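Long-range contact in photoreceptor-histidine kinase BphP (Stigmatella aurantiaca DW4/3-1, PDB 6BAF), which senses light through a bound linear tetrapyrrole and probably passes the signal on as a phytochrome histidine kinase: residues A[21-33]-A[45-57]. Residues are numbered along the deposited sequence; the frame is centred on the assembly and turned at random.
Sequences LVLSEPGLVLTHA and AEQLLGAPLGHFI
Leu48 CD2, packed 3.8 Å from Leu30 CD1, also rests on one face of the Phe56 ring, offset toward its rim. His55 ND1 lies over the centre of the opposite face, 3.6 Å above the plane, with Gln47 O in plane at the edge; Phe56 CZ in turn lies in plane at the edge of the His55 ring. The imidazole of His32 is met in plane at its edge by Thr31 OG1, which shares a 2.7 Å hydrogen bond with His32 ND1. The setting is the PAS fold, where residues 21-33 form a hairpin of two central sheet strands and residues 45-57 run past it from a short helix. A classic beta bulge in the second strand sets Thr31 and His32 together against Val22. The pairing illustrates how a loop can dock on a sheet through a single bridge: Val29 and Pro52 form a non-hydrogen-bonded antiparallel pair, flanked by Leu53 N to Leu28 O at 2.8 Å and Leu30 N to Ala51 O at 2.9 Å. The latter bond is almost straight, 177° at the hydrogen. A third link, Gly50 N to Leu30 O (2.7 Å), lies in the carbonyl plane and ties the strand to the type II turn Leu48-Ala51, so both backbone polar atoms of Leu30 are engaged.

With CG beside its own backbone N (chi1 -50°), Leu30 sends CD1 to Leu48 and CD2 over Leu53 CA and CB. Cutting this side chain back to an alanine is likely to open a gap between Leu48 and Leu53, depriving both of their shared apolar partner. Helix 59-69 continues this core through Leu69, which touches Leu23 and Leu53. At the helix-turn junction, Leu49 reaches back to the bulged strand, its CD2 ending 3.6 Å from Ala33 N.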
loop_
_atom_site.group_PDB
_atom_site.type_symbol
_atom_site.label_atom_id
_atom_site.label_comp_id
_atom_site.label_asym_id
_atom_site.label_seq_id
_atom_site.Cartn_x
_atom_site.Cartn_y
_atom_site.Cartn_z
ATOM N N LEU A 21 -23.009 -6.944 -13.171
ATOM C CA LEU A 21 -24.298 -6.265 -13.143
ATOM C C LEU A 21 -24.140 -4.862 -13.712
ATOM O O LEU A 21 -23.094 -4.237 -13.540
ATOM C CB LEU A 21 -24.822 -6.162 -11.712
ATOM C CG LEU A 21 -24.854 -7.444 -10.888
ATOM C CD1 LEU A 21 -25.285 -7.079 -9.482
ATOM C CD2 LEU A 21 -25.817 -8.489 -11.504
ATOM N N VAL A 22 -25.169 -4.351 -14.399
ATOM C CA VAL A 22 -25.248 -2.929 -14.725
ATOM C C VAL A 22 -26.410 -2.336 -13.936
ATOM O O VAL A 22 -27.483 -2.947 -13.840
ATOM C CB VAL A 22 -25.418 -2.676 -16.224
ATOM C CG1 VAL A 22 -25.556 -1.198 -16.475
ATOM C CG2 VAL A 22 -24.231 -3.254 -17.024
ATOM N N LEU A 23 -26.178 -1.164 -13.346
ATOM C CA LEU A 23 -27.075 -0.509 -12.401
ATOM C C LEU A 23 -27.506 0.845 -12.941
ATOM O O LEU A 23 -26.670 1.634 -13.416
ATOM C CB LEU A 23 -26.380 -0.299 -11.053
ATOM C CG LEU A 23 -25.756 -1.516 -10.363
ATOM C CD1 LEU A 23 -25.036 -1.039 -9.104
ATOM C CD2 LEU A 23 -26.816 -2.442 -9.979
ATOM N N SER A 24 -28.798 1.152 -12.833
ATOM C CA SER A 24 -29.160 2.497 -13.258
ATOM C C SER A 24 -28.745 3.512 -12.199
ATOM O O SER A 24 -28.564 3.185 -11.027
ATOM C CB SER A 24 -30.666 2.622 -13.479
ATOM O OG SER A 24 -31.320 2.507 -12.218
ATOM N N GLU A 25 -28.704 4.770 -12.600
ATOM C CA GLU A 25 -28.387 5.834 -11.668
ATOM C C GLU A 25 -29.457 6.887 -11.786
ATOM O O GLU A 25 -29.714 7.361 -12.895
ATOM C CB GLU A 25 -27.024 6.435 -11.999
ATOM C CG GLU A 25 -25.936 5.370 -12.232
ATOM C CD GLU A 25 -24.596 5.992 -12.643
ATOM O OE1 GLU A 25 -24.320 6.092 -13.879
ATOM O OE2 GLU A 25 -23.842 6.407 -11.731
ATOM N N PRO A 26 -30.011 7.347 -10.651
ATOM C CA PRO A 26 -29.550 7.063 -9.278
ATOM C C PRO A 26 -30.203 5.884 -8.632
ATOM O O PRO A 26 -29.901 5.554 -7.471
ATOM C CB PRO A 26 -29.939 8.331 -8.508
ATOM C CG PRO A 26 -31.218 8.766 -9.190
ATOM C CD PRO A 26 -30.931 8.501 -10.693
ATOM N N GLY A 27 -31.113 5.244 -9.351
ATOM C CA GLY A 27 -31.953 4.302 -8.633
ATOM C C GLY A 27 -31.356 2.944 -8.380
ATOM O O GLY A 27 -31.948 2.186 -7.615
ATOM N N LEU A 28 -30.241 2.583 -9.044
ATOM C CA LEU A 28 -29.599 1.271 -8.839
ATOM C C LEU A 28 -30.535 0.127 -9.183
ATOM O O LEU A 28 -30.535 -0.920 -8.520
ATOM C CB LEU A 28 -29.070 1.107 -7.404
ATOM C CG LEU A 28 -28.126 2.249 -6.970
ATOM C CD1 LEU A 28 -27.696 2.051 -5.510
ATOM C CD2 LEU A 28 -26.918 2.443 -7.927
ATOM N N VAL A 29 -31.334 0.311 -10.242
ATOM C CA VAL A 29 -32.079 -0.809 -10.813
ATOM C C VAL A 29 -31.145 -1.618 -11.702
ATOM O O VAL A 29 -30.419 -1.044 -12.530
ATOM C CB VAL A 29 -33.294 -0.282 -11.623
ATOM C CG1 VAL A 29 -34.003 -1.441 -12.334
ATOM C CG2 VAL A 29 -34.256 0.503 -10.722
ATOM N N LEU A 30 -31.188 -2.958 -11.590
ATOM C CA LEU A 30 -30.349 -3.808 -12.436
ATOM C C LEU A 30 -30.923 -3.804 -13.839
ATOM O O LEU A 30 -32.014 -4.353 -14.073
ATOM C CB LEU A 30 -30.295 -5.254 -11.939
ATOM C CG LEU A 30 -29.979 -5.671 -10.494
ATOM C CD1 LEU A 30 -29.297 -7.046 -10.385
ATOM C CD2 LEU A 30 -29.269 -4.634 -9.758
ATOM N N THR A 31 -30.182 -3.250 -14.790
ATOM C CA THR A 31 -30.599 -3.333 -16.182
ATOM C C THR A 31 -29.894 -4.416 -16.978
ATOM O O THR A 31 -30.336 -4.723 -18.093
ATOM C CB THR A 31 -30.340 -1.998 -16.880
ATOM O OG1 THR A 31 -28.930 -1.800 -16.934
ATOM C CG2 THR A 31 -31.007 -0.849 -16.089
ATOM N N HIS A 32 -28.756 -4.927 -16.493
ATOM C CA HIS A 32 -28.038 -6.035 -17.109
ATOM C C HIS A 32 -27.554 -6.950 -15.988
ATOM O O HIS A 32 -27.240 -6.487 -14.887
ATOM C CB HIS A 32 -26.800 -5.637 -17.946
ATOM C CG HIS A 32 -27.024 -4.577 -18.988
ATOM N ND1 HIS A 32 -27.571 -3.341 -18.703
ATOM C CD2 HIS A 32 -26.658 -4.532 -20.295
ATOM C CE1 HIS A 32 -27.566 -2.599 -19.797
ATOM N NE2 HIS A 32 -27.012 -3.297 -20.776
ATOM N N ALA A 33 -27.487 -8.241 -16.280
ATOM C CA ALA A 33 -26.939 -9.238 -15.374
ATOM C C ALA A 33 -26.341 -10.352 -16.207
ATOM O O ALA A 33 -26.922 -10.764 -17.214
ATOM C CB ALA A 33 -27.995 -9.814 -14.439
ATOM N N ALA A 45 -31.360 -14.596 -13.850
ATOM C CA ALA A 45 -31.467 -13.318 -14.551
ATOM C C ALA A 45 -32.877 -12.759 -14.412
ATOM O O ALA A 45 -33.049 -11.558 -14.165
ATOM C CB ALA A 45 -31.070 -13.450 -16.024
ATOM N N GLU A 46 -33.895 -13.630 -14.485
ATOM C CA GLU A 46 -35.273 -13.149 -14.411
ATOM C C GLU A 46 -35.558 -12.515 -13.061
ATOM O O GLU A 46 -36.282 -11.515 -12.978
ATOM C CB GLU A 46 -36.272 -14.285 -14.684
ATOM C CG GLU A 46 -36.432 -14.669 -16.166
ATOM C CD GLU A 46 -35.313 -15.593 -16.704
ATOM O OE1 GLU A 46 -35.369 -15.947 -17.916
ATOM O OE2 GLU A 46 -34.385 -15.967 -15.925
ATOM N N GLN A 47 -35.007 -13.085 -11.988
ATOM C CA GLN A 47 -35.200 -12.476 -10.674
ATOM C C GLN A 47 -34.446 -11.160 -10.560
ATOM O O GLN A 47 -34.845 -10.279 -9.788
ATOM C CB GLN A 47 -34.715 -13.408 -9.566
ATOM C CG GLN A 47 -35.541 -14.665 -9.339
ATOM C CD GLN A 47 -34.913 -15.548 -8.263
ATOM O OE1 GLN A 47 -33.687 -15.763 -8.236
ATOM N NE2 GLN A 47 -35.743 -16.033 -7.351
ATOM N N LEU A 48 -33.339 -11.025 -11.288
ATOM C CA LEU A 48 -32.463 -9.871 -11.147
ATOM C C LEU A 48 -32.902 -8.678 -12.012
ATOM O O LEU A 48 -32.969 -7.548 -11.520
ATOM C CB LEU A 48 -31.027 -10.292 -11.492
ATOM C CG LEU A 48 -30.304 -11.239 -10.521
ATOM C CD1 LEU A 48 -28.967 -11.648 -11.125
ATOM C CD2 LEU A 48 -30.098 -10.560 -9.206
ATOM N N LEU A 49 -33.190 -8.900 -13.291
ATOM C CA LEU A 49 -33.365 -7.773 -14.203
ATOM C C LEU A 49 -34.579 -6.940 -13.808
ATOM O O LEU A 49 -35.700 -7.455 -13.708
ATOM C CB LEU A 49 -33.498 -8.266 -15.630
ATOM C CG LEU A 49 -32.235 -8.904 -16.170
ATOM C CD1 LEU A 49 -32.467 -9.466 -17.554
ATOM C CD2 LEU A 49 -31.105 -7.877 -16.162
ATOM N N GLY A 50 -34.338 -5.658 -13.558
ATOM C CA GLY A 50 -35.362 -4.707 -13.213
ATOM C C GLY A 50 -35.580 -4.542 -11.733
ATOM O O GLY A 50 -36.307 -3.619 -11.328
ATOM N N ALA A 51 -34.972 -5.397 -10.912
ATOM C CA ALA A 51 -35.052 -5.284 -9.461
ATOM C C ALA A 51 -34.028 -4.259 -8.967
ATOM O O ALA A 51 -32.958 -4.110 -9.573
ATOM C CB ALA A 51 -34.777 -6.647 -8.813
ATOM N N PRO A 52 -34.327 -3.545 -7.877
ATOM C CA PRO A 52 -33.320 -2.646 -7.285
ATOM C C PRO A 52 -32.265 -3.452 -6.535
ATOM O O PRO A 52 -32.577 -4.455 -5.885
ATOM C CB PRO A 52 -34.139 -1.777 -6.319
ATOM C CG PRO A 52 -35.251 -2.698 -5.868
ATOM C CD PRO A 52 -35.547 -3.642 -7.043
ATOM N N LEU A 53 -31.007 -3.018 -6.650
ATOM C CA LEU A 53 -29.890 -3.719 -6.008
ATOM C C LEU A 53 -30.167 -4.006 -4.534
ATOM O O LEU A 53 -29.917 -5.112 -4.048
ATOM C CB LEU A 53 -28.616 -2.878 -6.137
ATOM C CG LEU A 53 -27.208 -3.497 -6.212
ATOM C CD1 LEU A 53 -26.214 -2.695 -5.384
ATOM C CD2 LEU A 53 -27.159 -4.951 -5.889
ATOM N N GLY A 54 -30.672 -3.009 -3.807
ATOM C CA GLY A 54 -30.848 -3.142 -2.376
ATOM C C GLY A 54 -31.670 -4.347 -1.959
ATOM O O GLY A 54 -31.494 -4.871 -0.859
ATOM N N HIS A 55 -32.559 -4.816 -2.831
ATOM C CA HIS A 55 -33.393 -5.962 -2.501
ATOM C C HIS A 55 -32.578 -7.210 -2.172
ATOM O O HIS A 55 -33.077 -8.096 -1.468
ATOM C CB HIS A 55 -34.350 -6.230 -3.674
ATOM C CG HIS A 55 -35.192 -7.456 -3.500
ATOM N ND1 HIS A 55 -35.038 -8.583 -4.285
ATOM C CD2 HIS A 55 -36.190 -7.740 -2.631
ATOM C CE1 HIS A 55 -35.904 -9.510 -3.907
ATOM N NE2 HIS A 55 -36.615 -9.022 -2.908
ATOM N N PHE A 56 -31.347 -7.312 -2.675
ATOM C CA PHE A 56 -30.511 -8.499 -2.531
ATOM C C PHE A 56 -29.389 -8.333 -1.496
ATOM O O PHE A 56 -28.623 -9.277 -1.274
ATOM C CB PHE A 56 -29.889 -8.864 -3.885
ATOM C CG PHE A 56 -30.893 -9.016 -5.004
ATOM C CD1 PHE A 56 -31.566 -10.232 -5.201
ATOM C CD2 PHE A 56 -31.148 -7.957 -5.885
ATOM C CE1 PHE A 56 -32.480 -10.380 -6.243
ATOM C CE2 PHE A 56 -32.075 -8.099 -6.939
ATOM C CZ PHE A 56 -32.741 -9.305 -7.116
ATOM N N ILE A 57 -29.247 -7.160 -0.893
ATOM C CA ILE A 57 -28.125 -6.842 -0.022
ATOM C C ILE A 57 -28.555 -7.029 1.435
ATOM O O ILE A 57 -29.610 -6.529 1.846
ATOM C CB ILE A 57 -27.632 -5.401 -0.264
ATOM C CG1 ILE A 57 -27.343 -5.164 -1.766
ATOM C CG2 ILE A 57 -26.403 -5.054 0.628
ATOM C CD1 ILE A 57 -26.383 -6.156 -2.398
#